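Local coordinates for protein GH86A beta-porphyranase (Bacteroides plebeius, PDB 4AW7) that hydrolyses the beta-1,4 linkages between galactose and sulfated L-galactose in porphyran, a red-seaweed polysaccharide, releasing mostly disaccharides, at residues A[381-386]-A[398-403]; A[405-410]-A[448-453]; A[421-426]-A[454-459]; A[535-540]-A[550-555]. All blocks are in the same frame, centred on the assembly; numbering follows the deposited sequence.

Contact 1: residues A[381-386]-A[398-403]. With CA (calcium ion), chain C.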
# COMPACT_ATOMS: atom_id res chain seq x y z
N ASP A 381 -9.10 -12.85 -9.10
CA ASP A 381 -9.98 -11.73 -8.81
C ASP A 381 -10.64 -11.80 -7.46
O ASP A 381 -11.16 -10.76 -7.02
CB ASP A 381 -11.05 -11.58 -9.88
CG ASP A 381 -10.47 -11.22 -11.21
OD1 ASP A 381 -9.68 -10.26 -11.27
OD2 ASP A 381 -10.83 -11.82 -12.25
N ILE A 382 -10.64 -12.97 -6.81
CA ILE A 382 -11.25 -13.09 -5.49
C ILE A 382 -10.10 -13.09 -4.48
O ILE A 382 -9.34 -14.05 -4.34
CB ILE A 382 -12.10 -14.35 -5.37
CG1 ILE A 382 -13.20 -14.35 -6.41
CG2 ILE A 382 -12.64 -14.51 -3.96
CD1 ILE A 382 -14.15 -13.18 -6.37
N GLN A 383 -9.94 -11.96 -3.79
CA GLN A 383 -8.89 -11.81 -2.79
C GLN A 383 -9.43 -12.33 -1.46
O GLN A 383 -10.57 -12.06 -1.11
CB GLN A 383 -8.47 -10.32 -2.64
CG GLN A 383 -8.23 -9.61 -3.98
CD GLN A 383 -7.51 -8.27 -3.81
OE1 GLN A 383 -6.27 -8.21 -3.80
NE2 GLN A 383 -8.28 -7.20 -3.58
N VAL A 384 -8.59 -13.06 -0.73
CA VAL A 384 -9.00 -13.73 0.49
C VAL A 384 -8.01 -13.50 1.61
O VAL A 384 -6.81 -13.46 1.38
CB VAL A 384 -9.20 -15.24 0.26
CG1 VAL A 384 -10.34 -15.46 -0.73
CG2 VAL A 384 -7.90 -15.89 -0.21
N GLN A 385 -8.53 -13.36 2.82
CA GLN A 385 -7.73 -13.27 4.04
C GLN A 385 -8.41 -14.05 5.13
O GLN A 385 -9.64 -14.17 5.13
CB GLN A 385 -7.56 -11.81 4.49
CG GLN A 385 -6.73 -10.97 3.57
CD GLN A 385 -5.25 -11.29 3.62
OE1 GLN A 385 -4.70 -11.43 4.71
NE2 GLN A 385 -4.59 -11.36 2.48
N ALA A 386 -7.65 -14.58 6.07
CA ALA A 386 -8.24 -15.19 7.27
C ALA A 386 -7.31 -15.03 8.45
O ALA A 386 -6.09 -15.14 8.31
CB ALA A 386 -8.52 -16.68 7.04
N ASP A 398 -12.88 -10.25 -1.20
CA ASP A 398 -13.06 -9.05 -2.03
C ASP A 398 -13.12 -9.46 -3.50
O ASP A 398 -12.35 -10.31 -3.90
CB ASP A 398 -11.89 -8.09 -1.82
CG ASP A 398 -12.04 -6.80 -2.57
OD1 ASP A 398 -13.01 -6.08 -2.31
OD2 ASP A 398 -11.15 -6.50 -3.40
N ASN A 399 -14.00 -8.87 -4.26
CA ASN A 399 -14.12 -9.19 -5.69
C ASN A 399 -13.56 -8.05 -6.55
O ASN A 399 -14.18 -6.98 -6.63
CB ASN A 399 -15.59 -9.47 -6.04
CG ASN A 399 -15.79 -9.89 -7.49
OD1 ASN A 399 -14.85 -10.01 -8.24
ND2 ASN A 399 -17.04 -10.16 -7.85
N LEU A 400 -12.43 -8.29 -7.20
CA LEU A 400 -11.80 -7.35 -8.12
C LEU A 400 -12.39 -7.38 -9.53
O LEU A 400 -12.00 -6.55 -10.36
CB LEU A 400 -10.31 -7.61 -8.23
CG LEU A 400 -9.43 -7.33 -7.00
CD1 LEU A 400 -8.10 -8.04 -7.18
CD2 LEU A 400 -9.25 -5.86 -6.76
N ASP A 401 -13.23 -8.37 -9.83
CA ASP A 401 -13.77 -8.55 -11.19
C ASP A 401 -14.94 -7.63 -11.42
O ASP A 401 -15.48 -7.02 -10.50
CB ASP A 401 -14.23 -10.00 -11.37
CG ASP A 401 -14.41 -10.43 -12.81
OD1 ASP A 401 -13.82 -9.87 -13.74
OD2 ASP A 401 -15.18 -11.38 -12.99
N ASP A 402 -15.37 -7.58 -12.69
CA ASP A 402 -16.51 -6.75 -13.06
C ASP A 402 -17.81 -7.54 -13.20
O ASP A 402 -18.84 -6.93 -13.56
CB ASP A 402 -16.17 -5.92 -14.31
CG ASP A 402 -15.08 -4.94 -14.04
OD1 ASP A 402 -15.15 -4.23 -13.02
OD2 ASP A 402 -14.12 -4.93 -14.83
N ASN A 403 -17.77 -8.84 -12.89
CA ASN A 403 -18.97 -9.66 -12.80
C ASN A 403 -19.10 -10.20 -11.39
O ASN A 403 -18.10 -10.46 -10.73
CB ASN A 403 -18.91 -10.84 -13.79
CG ASN A 403 -19.23 -10.43 -15.22
OD1 ASN A 403 -19.98 -9.49 -15.44
ND2 ASN A 403 -18.79 -11.20 -16.17
CA CA C . -9.16 -10.39 -13.66
O HOH W 1 -13.04 -13.47 -12.30
O HOH W 2 -11.22 -9.06 -13.77
O HOH W 3 -10.42 -10.95 -15.77
O HOH W 4 -7.70 -10.10 -15.56

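Contact 2: residues A[405-410]-A[448-453]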
# COMPACT_ATOMS: atom_id res chain seq x y z
N GLN A 405 -19.34 -13.14 -8.73
CA GLN A 405 -18.70 -14.45 -8.74
C GLN A 405 -19.18 -15.28 -7.60
O GLN A 405 -19.39 -14.77 -6.48
CB GLN A 405 -17.18 -14.30 -8.64
CG GLN A 405 -16.53 -13.63 -9.86
CD GLN A 405 -16.72 -14.38 -11.18
OE1 GLN A 405 -17.05 -15.57 -11.20
NE2 GLN A 405 -16.54 -13.69 -12.28
N THR A 406 -19.44 -16.56 -7.87
CA THR A 406 -19.80 -17.51 -6.83
C THR A 406 -18.53 -18.22 -6.39
O THR A 406 -17.79 -18.78 -7.21
CB THR A 406 -20.88 -18.53 -7.31
OG1 THR A 406 -22.10 -17.82 -7.56
CG2 THR A 406 -21.14 -19.62 -6.23
N VAL A 407 -18.28 -18.18 -5.08
CA VAL A 407 -17.09 -18.76 -4.49
C VAL A 407 -17.49 -19.88 -3.54
O VAL A 407 -18.16 -19.63 -2.54
CB VAL A 407 -16.30 -17.68 -3.73
CG1 VAL A 407 -14.98 -18.26 -3.22
CG2 VAL A 407 -16.03 -16.43 -4.61
N TYR A 408 -17.06 -21.09 -3.85
CA TYR A 408 -17.24 -22.22 -2.94
C TYR A 408 -16.24 -22.14 -1.82
O TYR A 408 -15.07 -21.96 -2.08
CB TYR A 408 -17.13 -23.53 -3.70
CG TYR A 408 -18.29 -23.71 -4.65
CD1 TYR A 408 -18.25 -23.19 -5.95
CD2 TYR A 408 -19.44 -24.37 -4.23
CE1 TYR A 408 -19.34 -23.34 -6.82
CE2 TYR A 408 -20.52 -24.52 -5.08
CZ TYR A 408 -20.47 -24.00 -6.37
OH TYR A 408 -21.55 -24.17 -7.21
N LEU A 409 -16.71 -22.23 -0.60
CA LEU A 409 -15.86 -22.14 0.59
C LEU A 409 -15.59 -23.54 1.15
O LEU A 409 -16.55 -24.27 1.50
CB LEU A 409 -16.53 -21.31 1.64
CG LEU A 409 -16.90 -19.88 1.36
CD1 LEU A 409 -17.47 -19.27 2.65
CD2 LEU A 409 -15.67 -19.10 0.89
N ASN A 410 -14.33 -23.92 1.20
CA ASN A 410 -13.95 -25.28 1.55
C ASN A 410 -13.17 -25.25 2.85
O ASN A 410 -12.36 -24.36 3.09
CB ASN A 410 -13.12 -25.91 0.42
CG ASN A 410 -13.92 -26.13 -0.88
OD1 ASN A 410 -15.15 -26.35 -0.86
ND2 ASN A 410 -13.23 -26.05 -2.01
N ILE A 448 -20.60 -18.55 -1.55
CA ILE A 448 -20.84 -17.11 -1.34
C ILE A 448 -20.91 -16.49 -2.72
O ILE A 448 -20.07 -16.78 -3.57
CB ILE A 448 -19.61 -16.43 -0.58
CG1 ILE A 448 -19.46 -17.03 0.81
CG2 ILE A 448 -19.69 -14.85 -0.54
CD1 ILE A 448 -20.49 -16.59 1.75
N SER A 449 -21.91 -15.66 -2.97
CA SER A 449 -21.94 -14.84 -4.14
C SER A 449 -21.43 -13.44 -3.70
O SER A 449 -21.84 -12.88 -2.65
CB SER A 449 -23.33 -14.78 -4.76
OG SER A 449 -23.39 -13.91 -5.85
N ILE A 450 -20.47 -12.93 -4.47
CA ILE A 450 -19.87 -11.63 -4.17
C ILE A 450 -19.88 -10.78 -5.42
O ILE A 450 -19.39 -11.21 -6.48
CB ILE A 450 -18.48 -11.80 -3.54
CG1 ILE A 450 -17.92 -10.47 -3.08
CG2 ILE A 450 -17.53 -12.59 -4.40
CD1 ILE A 450 -16.64 -10.63 -2.24
N VAL A 451 -20.47 -9.60 -5.33
CA VAL A 451 -20.59 -8.74 -6.48
C VAL A 451 -19.39 -7.77 -6.60
O VAL A 451 -18.63 -7.57 -5.64
CB VAL A 451 -21.93 -7.97 -6.50
CG1 VAL A 451 -23.11 -8.97 -6.46
CG2 VAL A 451 -22.05 -6.94 -5.45
N PRO A 452 -19.19 -7.17 -7.77
CA PRO A 452 -18.09 -6.19 -7.90
C PRO A 452 -18.23 -5.08 -6.87
O PRO A 452 -19.33 -4.62 -6.63
CB PRO A 452 -18.23 -5.66 -9.32
CG PRO A 452 -18.87 -6.80 -10.04
CD PRO A 452 -19.82 -7.44 -9.08
N ASN A 453 -17.10 -4.67 -6.26
CA ASN A 453 -17.09 -3.62 -5.24
C ASN A 453 -17.82 -3.96 -3.95
O ASN A 453 -18.19 -3.08 -3.18
CB ASN A 453 -17.53 -2.28 -5.83
CG ASN A 453 -16.67 -1.85 -6.99
OD1 ASN A 453 -15.45 -1.99 -6.97
ND2 ASN A 453 -17.30 -1.42 -8.06

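Contact 3: residues A[421-426]-A[454-459]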
# COMPACT_ATOMS: atom_id res chain seq x y z
N VAL A 421 -21.81 -17.79 13.33
CA VAL A 421 -21.32 -17.06 12.17
C VAL A 421 -22.14 -15.80 11.93
O VAL A 421 -23.39 -15.81 11.90
CB VAL A 421 -21.35 -17.94 10.91
CG1 VAL A 421 -20.80 -17.19 9.69
CG2 VAL A 421 -20.55 -19.26 11.12
N THR A 422 -21.43 -14.69 11.74
CA THR A 422 -22.02 -13.41 11.35
C THR A 422 -21.35 -12.95 10.04
O THR A 422 -20.13 -13.05 9.85
CB THR A 422 -21.87 -12.36 12.45
OG1 THR A 422 -22.48 -12.85 13.67
CG2 THR A 422 -22.47 -11.06 12.08
N LYS A 423 -22.16 -12.47 9.12
CA LYS A 423 -21.68 -11.99 7.85
C LYS A 423 -21.79 -10.48 7.81
O LYS A 423 -22.90 -9.91 7.91
CB LYS A 423 -22.49 -12.59 6.70
CG LYS A 423 -22.05 -12.08 5.36
CD LYS A 423 -22.69 -12.78 4.19
CE LYS A 423 -24.17 -12.58 4.16
NZ LYS A 423 -24.61 -11.22 3.74
N ARG A 424 -20.66 -9.80 7.63
CA ARG A 424 -20.63 -8.38 7.33
C ARG A 424 -20.41 -8.18 5.84
O ARG A 424 -19.57 -8.83 5.23
CB ARG A 424 -19.48 -7.72 8.07
CG ARG A 424 -19.42 -7.98 9.59
CD ARG A 424 -18.16 -7.41 10.17
NE ARG A 424 -18.05 -7.67 11.59
CZ ARG A 424 -17.00 -7.31 12.31
NH1 ARG A 424 -15.99 -6.67 11.74
NH2 ARG A 424 -16.90 -7.62 13.59
N SER A 425 -21.14 -7.25 5.25
CA SER A 425 -21.05 -6.95 3.83
C SER A 425 -21.03 -5.46 3.61
O SER A 425 -21.92 -4.77 4.08
CB SER A 425 -22.23 -7.54 3.09
OG SER A 425 -22.25 -7.11 1.76
N LEU A 426 -20.06 -4.99 2.84
CA LEU A 426 -19.96 -3.60 2.43
C LEU A 426 -19.93 -3.56 0.91
O LEU A 426 -18.96 -3.98 0.26
CB LEU A 426 -18.72 -2.93 3.02
CG LEU A 426 -18.67 -1.40 2.92
CD1 LEU A 426 -17.52 -0.90 3.79
CD2 LEU A 426 -18.57 -0.88 1.48
N GLN A 454 -17.98 -5.26 -3.72
CA GLN A 454 -18.45 -5.77 -2.46
C GLN A 454 -17.29 -6.49 -1.78
O GLN A 454 -16.54 -7.24 -2.41
CB GLN A 454 -19.63 -6.74 -2.65
CG GLN A 454 -20.13 -7.35 -1.37
CD GLN A 454 -21.26 -8.37 -1.60
OE1 GLN A 454 -21.35 -8.97 -2.64
NE2 GLN A 454 -22.05 -8.63 -0.55
N THR A 455 -17.15 -6.23 -0.48
CA THR A 455 -16.23 -6.93 0.40
C THR A 455 -17.03 -7.54 1.54
O THR A 455 -17.90 -6.86 2.12
CB THR A 455 -15.15 -5.97 0.92
OG1 THR A 455 -14.59 -5.28 -0.20
CG2 THR A 455 -14.10 -6.66 1.74
N ILE A 456 -16.72 -8.77 1.88
CA ILE A 456 -17.42 -9.52 2.92
C ILE A 456 -16.41 -9.91 4.00
O ILE A 456 -15.29 -10.36 3.70
CB ILE A 456 -18.09 -10.82 2.30
CG1 ILE A 456 -19.22 -10.40 1.33
CG2 ILE A 456 -18.60 -11.79 3.35
CD1 ILE A 456 -19.70 -11.51 0.38
N VAL A 457 -16.81 -9.79 5.25
CA VAL A 457 -16.08 -10.31 6.39
C VAL A 457 -17.02 -11.20 7.17
O VAL A 457 -18.08 -10.74 7.65
CB VAL A 457 -15.49 -9.18 7.27
CG1 VAL A 457 -14.89 -9.73 8.55
CG2 VAL A 457 -14.47 -8.37 6.51
N LEU A 458 -16.67 -12.47 7.25
CA LEU A 458 -17.36 -13.44 8.10
C LEU A 458 -16.63 -13.52 9.44
O LEU A 458 -15.40 -13.60 9.49
CB LEU A 458 -17.31 -14.79 7.43
CG LEU A 458 -18.06 -14.93 6.10
CD1 LEU A 458 -17.58 -16.13 5.31
CD2 LEU A 458 -19.54 -15.06 6.36
N VAL A 459 -17.41 -13.48 10.52
CA VAL A 459 -16.90 -13.53 11.88
C VAL A 459 -17.55 -14.72 12.54
O VAL A 459 -18.78 -14.90 12.45
CB VAL A 459 -17.20 -12.25 12.67
CG1 VAL A 459 -16.58 -12.32 14.10
CG2 VAL A 459 -16.75 -11.04 11.90
O HOH W 5 -20.19 -13.97 14.92
O HOH W 6 -15.99 -2.61 -0.92

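Contact 4: residues A[535-540]-A[550-555]. With CA (calcium ion), chain C.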
# COMPACT_ATOMS: atom_id res chain seq x y z
N ASN A 535 -6.12 -15.16 -16.59
CA ASN A 535 -6.67 -14.18 -15.67
C ASN A 535 -5.59 -13.72 -14.69
O ASN A 535 -4.63 -14.44 -14.40
CB ASN A 535 -7.84 -14.82 -14.90
CG ASN A 535 -8.69 -13.82 -14.15
OD1 ASN A 535 -8.63 -12.61 -14.42
ND2 ASN A 535 -9.51 -14.32 -13.24
N TRP A 536 -5.75 -12.50 -14.21
CA TRP A 536 -4.91 -11.86 -13.21
C TRP A 536 -5.80 -10.99 -12.31
O TRP A 536 -6.97 -10.82 -12.56
CB TRP A 536 -3.77 -11.04 -13.83
CG TRP A 536 -4.24 -10.07 -14.83
CD1 TRP A 536 -4.77 -8.83 -14.58
CD2 TRP A 536 -4.26 -10.23 -16.25
NE1 TRP A 536 -5.11 -8.21 -15.75
CE2 TRP A 536 -4.82 -9.06 -16.79
CE3 TRP A 536 -3.90 -11.27 -17.11
CZ2 TRP A 536 -5.01 -8.89 -18.17
CZ3 TRP A 536 -4.07 -11.08 -18.48
CH2 TRP A 536 -4.61 -9.90 -18.99
N LYS A 537 -5.20 -10.44 -11.26
CA LYS A 537 -5.95 -9.64 -10.31
C LYS A 537 -6.52 -8.38 -10.97
O LYS A 537 -5.78 -7.52 -11.49
CB LYS A 537 -5.07 -9.23 -9.15
CG LYS A 537 -4.58 -10.39 -8.30
CD LYS A 537 -3.45 -9.91 -7.39
CE LYS A 537 -2.63 -11.01 -6.71
NZ LYS A 537 -3.41 -11.61 -5.61
N GLY A 538 -7.83 -8.22 -10.89
CA GLY A 538 -8.46 -7.04 -11.42
C GLY A 538 -8.54 -7.03 -12.92
O GLY A 538 -8.55 -8.06 -13.59
N TYR A 539 -8.69 -5.83 -13.44
CA TYR A 539 -9.17 -5.67 -14.80
C TYR A 539 -8.10 -5.79 -15.86
O TYR A 539 -6.91 -5.89 -15.59
CB TYR A 539 -10.00 -4.38 -14.98
CG TYR A 539 -9.28 -3.10 -15.29
CD1 TYR A 539 -8.10 -2.72 -14.67
CD2 TYR A 539 -9.77 -2.26 -16.28
CE1 TYR A 539 -7.47 -1.51 -14.97
CE2 TYR A 539 -9.15 -1.07 -16.59
CZ TYR A 539 -8.01 -0.68 -15.92
OH TYR A 539 -7.37 0.48 -16.23
N GLY A 540 -8.56 -5.80 -17.12
CA GLY A 540 -7.71 -6.07 -18.23
C GLY A 540 -6.85 -4.92 -18.70
O GLY A 540 -6.02 -5.13 -19.56
N MET A 550 1.28 -7.30 -12.76
CA MET A 550 1.82 -8.53 -12.27
C MET A 550 0.80 -9.64 -12.49
O MET A 550 -0.35 -9.53 -12.06
CB MET A 550 2.14 -8.36 -10.78
CG MET A 550 2.87 -9.56 -10.12
SD MET A 550 1.88 -11.05 -9.80
CE MET A 550 0.68 -10.42 -8.61
N ILE A 551 1.21 -10.68 -13.21
CA ILE A 551 0.41 -11.86 -13.49
C ILE A 551 1.00 -13.00 -12.69
O ILE A 551 2.18 -13.33 -12.86
CB ILE A 551 0.37 -12.17 -15.00
CG1 ILE A 551 -0.22 -11.00 -15.79
CG2 ILE A 551 -0.44 -13.45 -15.27
CD1 ILE A 551 -0.05 -11.09 -17.30
N GLU A 552 0.20 -13.60 -11.81
CA GLU A 552 0.69 -14.75 -11.06
C GLU A 552 0.63 -16.01 -11.88
O GLU A 552 -0.35 -16.26 -12.60
CB GLU A 552 -0.19 -15.01 -9.86
CG GLU A 552 -0.19 -13.93 -8.84
CD GLU A 552 -1.27 -14.17 -7.78
OE1 GLU A 552 -2.52 -14.07 -8.05
OE2 GLU A 552 -0.81 -14.48 -6.65
N VAL A 553 1.66 -16.82 -11.75
CA VAL A 553 1.71 -18.12 -12.43
C VAL A 553 1.94 -19.18 -11.34
O VAL A 553 3.08 -19.44 -10.98
CB VAL A 553 2.81 -18.14 -13.47
CG1 VAL A 553 2.86 -19.50 -14.18
CG2 VAL A 553 2.66 -16.99 -14.45
N PRO A 554 0.83 -19.74 -10.79
CA PRO A 554 1.02 -20.82 -9.80
C PRO A 554 1.60 -22.06 -10.42
O PRO A 554 1.35 -22.35 -11.57
CB PRO A 554 -0.38 -21.08 -9.27
CG PRO A 554 -1.30 -20.16 -9.93
CD PRO A 554 -0.59 -19.39 -10.97
N PHE A 555 2.39 -22.80 -9.66
CA PHE A 555 2.92 -24.05 -10.18
C PHE A 555 3.24 -24.97 -9.00
O PHE A 555 3.26 -24.55 -7.85
CB PHE A 555 4.14 -23.80 -11.08
CG PHE A 555 5.29 -23.15 -10.39
CD1 PHE A 555 6.21 -23.89 -9.66
CD2 PHE A 555 5.47 -21.76 -10.42
CE1 PHE A 555 7.24 -23.29 -9.00
CE2 PHE A 555 6.51 -21.17 -9.78
CZ PHE A 555 7.40 -21.92 -9.05
CA CA C . -9.16 -10.39 -13.66
O HOH W 7 -2.89 -15.15 -12.42
O HOH W 4 -7.70 -10.10 -15.56
O HOH W 8 -2.41 -10.49 -10.66
O HOH W 9 -1.71 -13.60 -4.57
O HOH W 2 -11.22 -9.06 -13.77
O HOH W 3 -10.42 -10.95 -15.77

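Contact 1: residues A[381-386]-A[398-403]
Gln383 and Asp398 face each other as a hydrogen-bonded antiparallel pair, and this is a closely packed part of the contact. Gln383 N bonds Asp398 O at 2.9 Å, Asp398 N returns the bond to Gln383 O, and the two side chains run alongside one another on the same face of the sheet. Gln383 NE2 meets Asp398 OD2 at 3.0 Å; the oxygen lies in the amide plane but is approached on its anti side, with amide and carboxylate planes 50° apart. His299 of helix 293-305 secures both groups, its ND1 bonding Asp398 OD2 and its O accepting from Gln383 NE2. Leu400 crosses Gln383 at about a right angle and presses CD1 against CD of the amide at 3.4 Å. With an alanine in place of Gln383, Asp398 OD2 and His299 O would probably each lose a donor, and a gap would open beside Leu400 CD1. Equally tight is the nearly straight bond from Leu400 N to Asp381 O, 2.8 Å long.

On the other face Ile382 CD1 only rests against Asn399 OD1, at 3.7 Å. The loose, wet side is that of the Asp381 and Asp401 carboxylates, stacked with planes 2° apart, where a water donates to Asp381 OD2 and weakly to Asp401 OD2. Asp401 OD2 also accepts from Gln405 NE2. Asp381 CG, anti to the carbonyl carbon (chi1 -66°), carries both oxygens to calcium, OD2 at 2.6 Å. The arrangement is the open end of a beta hairpin, strands 382-389 and 392-399, continued into a calcium site that Asp381 binds in bidentate fashion.

Contact 2: residues A[405-410]-A[448-453]
Gln405 and Val407 pair with Ile450 and Ile448 in a short antiparallel beta pairing, part of the beta-sandwich domain, in which strand 405-410 runs at 148° to strand 448-450. The backbone bonds come first. Gln405 and Ile450 exchange two of them, with Ile450 N to Gln405 O at 2.9 Å, and Val407 and Ile448 exchange two more, with Val407 N to Ile448 O at 2.7 Å. Between these pairs sit Thr406 and Ser449, a non-hydrogen-bonded pair whose CA atoms are 4.4 Å apart. Weaker CA-H...O contacts fill the intervals: Thr406 CA lies 3.4 Å from Ile448 O, and Ser449 CA is similarly placed against Gln405 O.

Apolar contacts occupy one face. The CD1 branch of Leu409 meets Ile448 CG1 at 3.5 Å, with CD1 of the isoleucine close behind. Val407 and Ile450 touch more lightly, CG2 to CG2 at 4.1 Å. Ile450 has CG1 anti to its backbone N (chi1 -174°), which leaves CG2 in the crowded position between N and the carbonyl carbon, against Gln405 O. Leu409 packs on Leu397 and Leu458, Ile450 on Leu397 and Ile456, and Ile448 on Ile456, whereas Thr406 and Ser449 line the exposed face.

The polar end of Gln405 finds its partner outside the pairing: the chain starts on the apolar face but leads away from strand 448-450, and NE2 bonds Asp401 OD2. Among the backbone acceptors, Ile450 O takes two donors, Asn399 ND2 from the neighbouring hairpin and, at 3.0 Å, Gln405 N.

Contact 3: residues A[421-426]-A[454-459]
The antiparallel beta pairing that sets Thr422, Arg424 and Leu426 opposite Val459, Val457 and Thr455 joins two long strands of the beta-sandwich domain, 421-429 and 454-462, nearly antiparallel at 163°. Six backbone bonds hold it, the shortest from Arg424 N to Val457 O at 2.7 Å. Lys423 and Ser425 stand on the other face, with Leu458 and Ile456. There the aliphatic part of Lys423 packs through CB on Leu458 CD2, at 3.9 Å, and its NZ continues to Gln439 OE1 on strand 433-441.

Gln454 stretches its extended side chain across to Ser425 and donates NE2 to OG at 2.8 Å, with the hydroxyl oxygen close to the amide plane. Its OE1 accepts from Val451 N, so both ends of the amide are held. Exchanging Gln454 for a leucine is likely to leave Ser425 OG and Val451 N each without this partner and the serine hydroxyl more at liberty to turn.

On the opposite face, Arg424 reaches out straight from CG to NE, its CG anti to the carbonyl carbon (chi1 -52°). NH1 donates to Leu364 O and to Lys366 O, at and just past the end of helix 359-365, which should restrict how the guanidinium can turn. Val459 CG2 lies over one face of that flat group, offset toward its rim and 3.6 Å from NE.

Contact 4: residues A[535-540]-A[550-555]
Met550 O and Lys537 N grip one water between them, the water donating to Met550 O at 2.7 Å and accepting from Lys537 N at 2.9 Å. A second water donates to Asn535 O and to Glu552 O, so both join loop and strand through solvent.

Direct contact is partly charged and partly apolar. Glu552 crosses the Lys537 chain at about a right angle, OE1 lying 3.3 Å from Lys537 CE and forming a long salt bridge of 3.6 Å with Lys537 NZ, at least in one of the two conformers of the glutamate. Lys537 CE also rests against Met550 CE. Ile551 CD1 approaches Trp536 CE3 obliquely at 3.9 Å, and CG1 of the same isoleucine lies equally near. The tryptophan is fixed from its other end, where NE1 bonds Tyr539 O at 2.9 Å, the acceptor 15° out of the ring plane.

The loop bends round calcium, which takes Asn535 OD1 at 2.4 Å together with Trp536 O and Gly538 O. Gly538 has a positive phi of 75°, a backbone shape that favours glycine. Three waters and both carboxylate oxygens of Asp381 complete eight ligands.

Strand 546-555 is the outermost strand of its sheet, hydrogen-bonded to strand 503-514, and the loop covers one part of it. Helix 245-262 closes over Met550 and Lys537 through Glu248, with Ser245 at its start bonding the backbones of both, so the loop lies between the sheet and the helix, with calcium bound in its bend.

How the contacts relate
Contacts 1, 2 and 3 lie in one mixed beta sheet of the sandwich domain, with centres 8 to 13 Å apart. Contact 1 comes first along the chain; contacts 2 and 3 then alternate, because strands 447-450 and 454-462 follow one another and serve one contact each. Strands 392-399 and 454-462 are neighbours in the sheet, tying contact 1 to contact 3. Contact 4 belongs to the C-terminal beta-rich region, about 25 Å from contact 3 between centres but 12 Å from contact 1, with which it shares the calcium ion and three waters. The metal thus bridges the two beta-rich regions, away from the substrate-binding cleft.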